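Local coordinates for protein 4-hydroxy-tetrahydrodipicolinate synthase (Methanocaldococcus jannaschii DSM 2661, PDB 2YXG) that probably catalyses the condensation of pyruvate with aspartate-beta-semialdehyde to 4-hydroxy-tetrahydrodipicolinate, a step of lysine biosynthesis, working as a homotetramer, at residues 25-29 with 258-262; 167-171 with 191-195. All coordinates share one frame; numbering follows the deposited sequence.

Interaction 1 of 2, residues 25-29 with 258-262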
loop_
_atom_site.group_PDB
_atom_site.type_symbol
_atom_site.label_atom_id
_atom_site.label_comp_id
_atom_site.label_asym_id
_atom_site.label_seq_id
_atom_site.Cartn_x
_atom_site.Cartn_y
_atom_site.Cartn_z
ATOM N N GLU A 25 -22.132 11.779 33.072
ATOM C CA GLU A 25 -23.054 12.494 32.251
ATOM C C GLU A 25 -23.017 11.993 30.801
ATOM O O GLU A 25 -24.076 11.809 30.170
ATOM C CB GLU A 25 -22.775 13.999 32.395
ATOM C CG GLU A 25 -22.871 14.793 31.112
ATOM C CD GLU A 25 -22.914 16.325 31.301
ATOM O OE1 GLU A 25 -22.323 16.882 32.283
ATOM O OE2 GLU A 25 -23.555 16.958 30.422
ATOM N N ASN A 26 -21.818 11.710 30.275
ATOM C CA ASN A 26 -21.748 11.110 28.900
ATOM C C ASN A 26 -22.392 9.733 28.863
ATOM O O ASN A 26 -23.174 9.413 27.980
ATOM C CB ASN A 26 -20.320 11.007 28.375
ATOM C CG ASN A 26 -19.742 12.310 28.018
ATOM O OD1 ASN A 26 -20.456 13.263 27.807
ATOM N ND2 ASN A 26 -18.407 12.369 27.942
ATOM N N ILE A 27 -22.068 8.930 29.865
ATOM C CA ILE A 27 -22.661 7.591 29.958
ATOM C C ILE A 27 -24.171 7.595 29.953
ATOM O O ILE A 27 -24.805 6.910 29.128
ATOM C CB ILE A 27 -22.123 6.826 31.149
ATOM C CG1 ILE A 27 -20.616 6.611 30.910
ATOM C CG2 ILE A 27 -22.849 5.457 31.278
ATOM C CD1 ILE A 27 -19.850 5.967 32.030
ATOM N N ASN A 28 -24.761 8.374 30.836
ATOM C CA ASN A 28 -26.243 8.465 30.872
ATOM C C ASN A 28 -26.846 9.039 29.607
ATOM O O ASN A 28 -27.911 8.581 29.175
ATOM C CB ASN A 28 -26.682 9.316 32.073
ATOM C CG ASN A 28 -26.489 8.605 33.356
ATOM O OD1 ASN A 28 -26.063 9.203 34.350
ATOM N ND2 ASN A 28 -26.796 7.298 33.364
ATOM N N PHE A 29 -26.190 10.037 29.006
ATOM C CA PHE A 29 -26.612 10.509 27.688
ATOM C C PHE A 29 -26.722 9.372 26.641
ATOM O O PHE A 29 -27.689 9.282 25.918
ATOM C CB PHE A 29 -25.695 11.611 27.167
ATOM C CG PHE A 29 -26.000 12.050 25.755
ATOM C CD1 PHE A 29 -27.193 12.724 25.448
ATOM C CD2 PHE A 29 -25.080 11.836 24.734
ATOM C CE1 PHE A 29 -27.474 13.195 24.091
ATOM C CE2 PHE A 29 -25.324 12.291 23.409
ATOM C CZ PHE A 29 -26.531 12.969 23.089
ATOM N N GLY A 258 -20.646 21.748 23.541
ATOM C CA GLY A 258 -20.621 21.951 24.989
ATOM C C GLY A 258 -20.882 20.709 25.845
ATOM O O GLY A 258 -21.516 20.814 26.868
ATOM N N ARG A 259 -20.438 19.536 25.400
ATOM C CA ARG A 259 -20.563 18.283 26.159
ATOM C C ARG A 259 -19.196 18.001 26.808
ATOM O O ARG A 259 -18.184 18.527 26.350
ATOM C CB ARG A 259 -21.023 17.121 25.265
ATOM C CG ARG A 259 -22.397 17.327 24.564
ATOM C CD ARG A 259 -23.198 16.005 24.297
ATOM N NE ARG A 259 -24.353 15.857 25.232
ATOM C CZ ARG A 259 -24.363 15.173 26.395
ATOM N NH1 ARG A 259 -23.287 14.503 26.852
ATOM N NH2 ARG A 259 -25.483 15.166 27.125
ATOM N N PRO A 260 -19.155 17.210 27.897
ATOM C CA PRO A 260 -17.833 16.995 28.497
ATOM C C PRO A 260 -16.885 16.289 27.537
ATOM O O PRO A 260 -17.267 15.294 26.930
ATOM C CB PRO A 260 -18.126 16.101 29.724
ATOM C CG PRO A 260 -19.599 16.260 29.988
ATOM C CD PRO A 260 -20.230 16.516 28.645
ATOM N N ALA A 261 -15.679 16.843 27.386
ATOM C CA ALA A 261 -14.561 16.252 26.641
ATOM C C ALA A 261 -13.226 16.843 27.143
ATOM O O ALA A 261 -12.340 16.124 27.603
ATOM C CB ALA A 261 -14.746 16.465 25.104
ATOM N N GLY A 262 -13.098 18.162 27.093
ATOM C CA GLY A 262 -11.831 18.830 27.351
ATOM C C GLY A 262 -10.681 18.524 26.363
ATOM O O GLY A 262 -10.893 18.275 25.158
#
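Arg259 lays its guanidinium flat over one face of the Phe29 ring, a stacked cation-pi pair with planes 17° apart and CZ 3.8 Å from the ring centroid. The overlap is offset toward the rim: NH2 of Arg259 sits 3.4 Å from CD1 of Phe29, on the CG side of the ring. Phe29 offers this face because its CG stands anti to the backbone N (chi1 174°), while the arginine chain bends at chi3 to come down on it. At the edge of the guanidinium, near its plane, OD1 of Asn26 lies 3.2 Å from NH1 of Arg259. The carboxylate of Glu25 is nearby, yet OE2 stays 4.2 Å from NH2 of Arg259 and well out of the guanidinium plane, so any attraction is probably one of charge alone.

A hydrogen bond runs from ND2 of Asn26 to the carbonyl O of Pro260, 3.3 Å long and nearly straight at 170°. The acceptor lies in the amide plane, but the donor sits above the carbonyl plane.

The ring of Pro260 packs on the side chain of Glu25, CG of Pro260 3.6 Å from the carboxylate carbon CD of Glu25.

The contact ties helix 20-32, an outer helix of the TIM barrel that follows strand 4-7, to a loop of the C-terminal helical region. Gly258 ends helix 248-256 in a Schellman motif, Leu254 touches Arg259, and Ile27 faces helix 52-66.

Interaction 2 of 2, residues 167-171 with 191-195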
loop_
_atom_site.group_PDB
_atom_site.type_symbol
_atom_site.label_atom_id
_atom_site.label_comp_id
_atom_site.label_asym_id
_atom_site.label_seq_id
_atom_site.Cartn_x
_atom_site.Cartn_y
_atom_site.Cartn_z
ATOM N N LEU A 167 -13.689 -5.737 2.863
ATOM C CA LEU A 167 -14.877 -6.396 3.383
ATOM C C LEU A 167 -14.995 -7.823 2.992
ATOM O O LEU A 167 -15.850 -8.540 3.492
ATOM C CB LEU A 167 -16.150 -5.655 3.008
ATOM C CG LEU A 167 -16.254 -4.257 3.644
ATOM C CD1 LEU A 167 -17.687 -3.668 3.473
ATOM C CD2 LEU A 167 -15.767 -4.211 5.092
ATOM N N SER A 168 -14.136 -8.300 2.124
ATOM C CA SER A 168 -14.170 -9.762 1.994
ATOM C C SER A 168 -13.494 -10.455 3.156
ATOM O O SER A 168 -13.743 -11.636 3.359
ATOM C CB SER A 168 -13.666 -10.282 0.661
ATOM O OG SER A 168 -12.326 -10.089 0.621
ATOM N N GLN A 169 -12.670 -9.726 3.919
ATOM C CA GLN A 169 -12.277 -10.276 5.205
ATOM C C GLN A 169 -13.509 -10.481 6.109
ATOM O O GLN A 169 -13.575 -11.467 6.846
ATOM C CB GLN A 169 -11.175 -9.493 5.921
ATOM C CG GLN A 169 -10.832 -10.106 7.281
ATOM C CD GLN A 169 -9.454 -9.763 7.747
ATOM O OE1 GLN A 169 -9.269 -9.167 8.829
ATOM N NE2 GLN A 169 -8.455 -10.158 6.967
ATOM N N VAL A 170 -14.463 -9.560 6.039
ATOM C CA VAL A 170 -15.701 -9.703 6.762
ATOM C C VAL A 170 -16.516 -10.919 6.239
ATOM O O VAL A 170 -17.096 -11.676 7.040
ATOM C CB VAL A 170 -16.549 -8.371 6.805
ATOM C CG1 VAL A 170 -18.038 -8.652 7.131
ATOM C CG2 VAL A 170 -15.912 -7.320 7.789
ATOM N N SER A 171 -16.535 -11.171 4.924
ATOM C CA SER A 171 -17.319 -12.327 4.573
ATOM C C SER A 171 -16.627 -13.629 4.841
ATOM O O SER A 171 -17.281 -14.612 5.068
ATOM C CB SER A 171 -18.070 -12.258 3.227
ATOM O OG SER A 171 -17.387 -11.592 2.260
ATOM N N PRO A 191 -22.846 -1.543 5.168
ATOM C CA PRO A 191 -22.472 -2.725 4.385
ATOM C C PRO A 191 -21.988 -3.960 5.206
ATOM O O PRO A 191 -22.298 -5.114 4.850
ATOM C CB PRO A 191 -21.389 -2.196 3.452
ATOM C CG PRO A 191 -20.844 -1.020 4.088
ATOM C CD PRO A 191 -21.971 -0.399 4.872
ATOM N N ILE A 192 -21.300 -3.739 6.318
ATOM C CA ILE A 192 -20.977 -4.879 7.213
ATOM C C ILE A 192 -22.216 -5.659 7.771
ATOM O O ILE A 192 -22.227 -6.861 7.799
ATOM C CB ILE A 192 -19.934 -4.461 8.321
ATOM C CG1 ILE A 192 -18.563 -4.163 7.654
ATOM C CG2 ILE A 192 -19.846 -5.534 9.450
ATOM C CD1 ILE A 192 -17.492 -3.593 8.593
ATOM N N ILE A 193 -23.269 -4.971 8.162
ATOM C CA ILE A 193 -24.526 -5.626 8.601
ATOM C C ILE A 193 -25.248 -6.388 7.482
ATOM O O ILE A 193 -25.765 -7.499 7.699
ATOM C CB ILE A 193 -25.451 -4.617 9.291
ATOM C CG1 ILE A 193 -24.796 -4.072 10.580
ATOM C CG2 ILE A 193 -26.752 -5.232 9.633
ATOM C CD1 ILE A 193 -25.558 -2.830 11.151
ATOM N N ALA A 194 -25.236 -5.800 6.282
ATOM C CA ALA A 194 -25.738 -6.468 5.079
ATOM C C ALA A 194 -25.031 -7.799 4.860
ATOM O O ALA A 194 -25.651 -8.792 4.432
ATOM C CB ALA A 194 -25.573 -5.552 3.841
ATOM N N LEU A 195 -23.732 -7.817 5.163
ATOM C CA LEU A 195 -22.941 -9.009 4.991
ATOM C C LEU A 195 -23.219 -10.008 6.108
ATOM O O LEU A 195 -22.787 -11.148 5.994
ATOM C CB LEU A 195 -21.447 -8.692 4.942
ATOM C CG LEU A 195 -20.927 -8.275 3.562
ATOM C CD1 LEU A 195 -19.474 -7.681 3.653
ATOM C CD2 LEU A 195 -20.985 -9.436 2.525
#
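Leu167 holds CG anti to its own carbonyl carbon (chi1 -65°), and with chi2 at -168° its two methyls divide between neighbours on the facing helix. CD1 of Leu167 rests against CB of Pro191 at 4.0 Å, whereas CD2 of Leu167 reaches CG1 of Ile192 at 3.8 Å, the leucine and isoleucine side chains crossing at about a right angle. Val170 likewise splits its branches: chi1 of 160° sends CG1 to CD1 of Leu195 (3.9 Å) and CG2 to CG1 of Ile192 (4.1 Å). CG1 and CD1 of Ile192 therefore lie against methyls of both Leu167 and Val170. Leu195 returns the contact from the next turn, its CD1 3.7 Å from the carbonyl O of Leu167 and also against CB of that residue. CD2 of Leu195 touches CB of Ser171 at 4.1 Å.

These are neighbouring outer helices of the TIM barrel: helix 168-177 follows strand 157-162, and helix 189-194 follows strand 180-183, against which Ile192 also packs through Val181 and Ser183. The side chain of Ile192 is about 9 Å from that of Lys161, the predicted Schiff-base lysine. Shortening Leu167 to an alanine removes CG and both methyls, and is likely to leave Pro191 and Ile192 without their leucine partner and open a gap there. A second subunit also packs here: its Tyr232 lies on Ser171 and hydrogen-bonds through OH to the carbonyl O of Leu195, and its Pro191 meets Pro191 of this chain.

Overall arrangement
Interactions 1 and 2 lie on opposite sides of the chain's centre, their own centres about 32 Å apart, and share no helix. In sequence, both segments of interaction 2 fall between the two of interaction 1. Interaction 1 joins the N-terminal part of the barrel to the C-terminal helical region and is partly buried, with an exposed glutamate at its margin; its chemistry mixes a cation-pi stack, an amide hydrogen bond and a proline ring, and no other subunit touches its segments. Interaction 2 is wholly buried and joins consecutive barrel helices through branched aliphatic side chains, next to a subunit interface. The buried areas are nevertheless similar, 293 Å² for 25-29 with 258-262 and 288 Å² for 167-171 with 191-195.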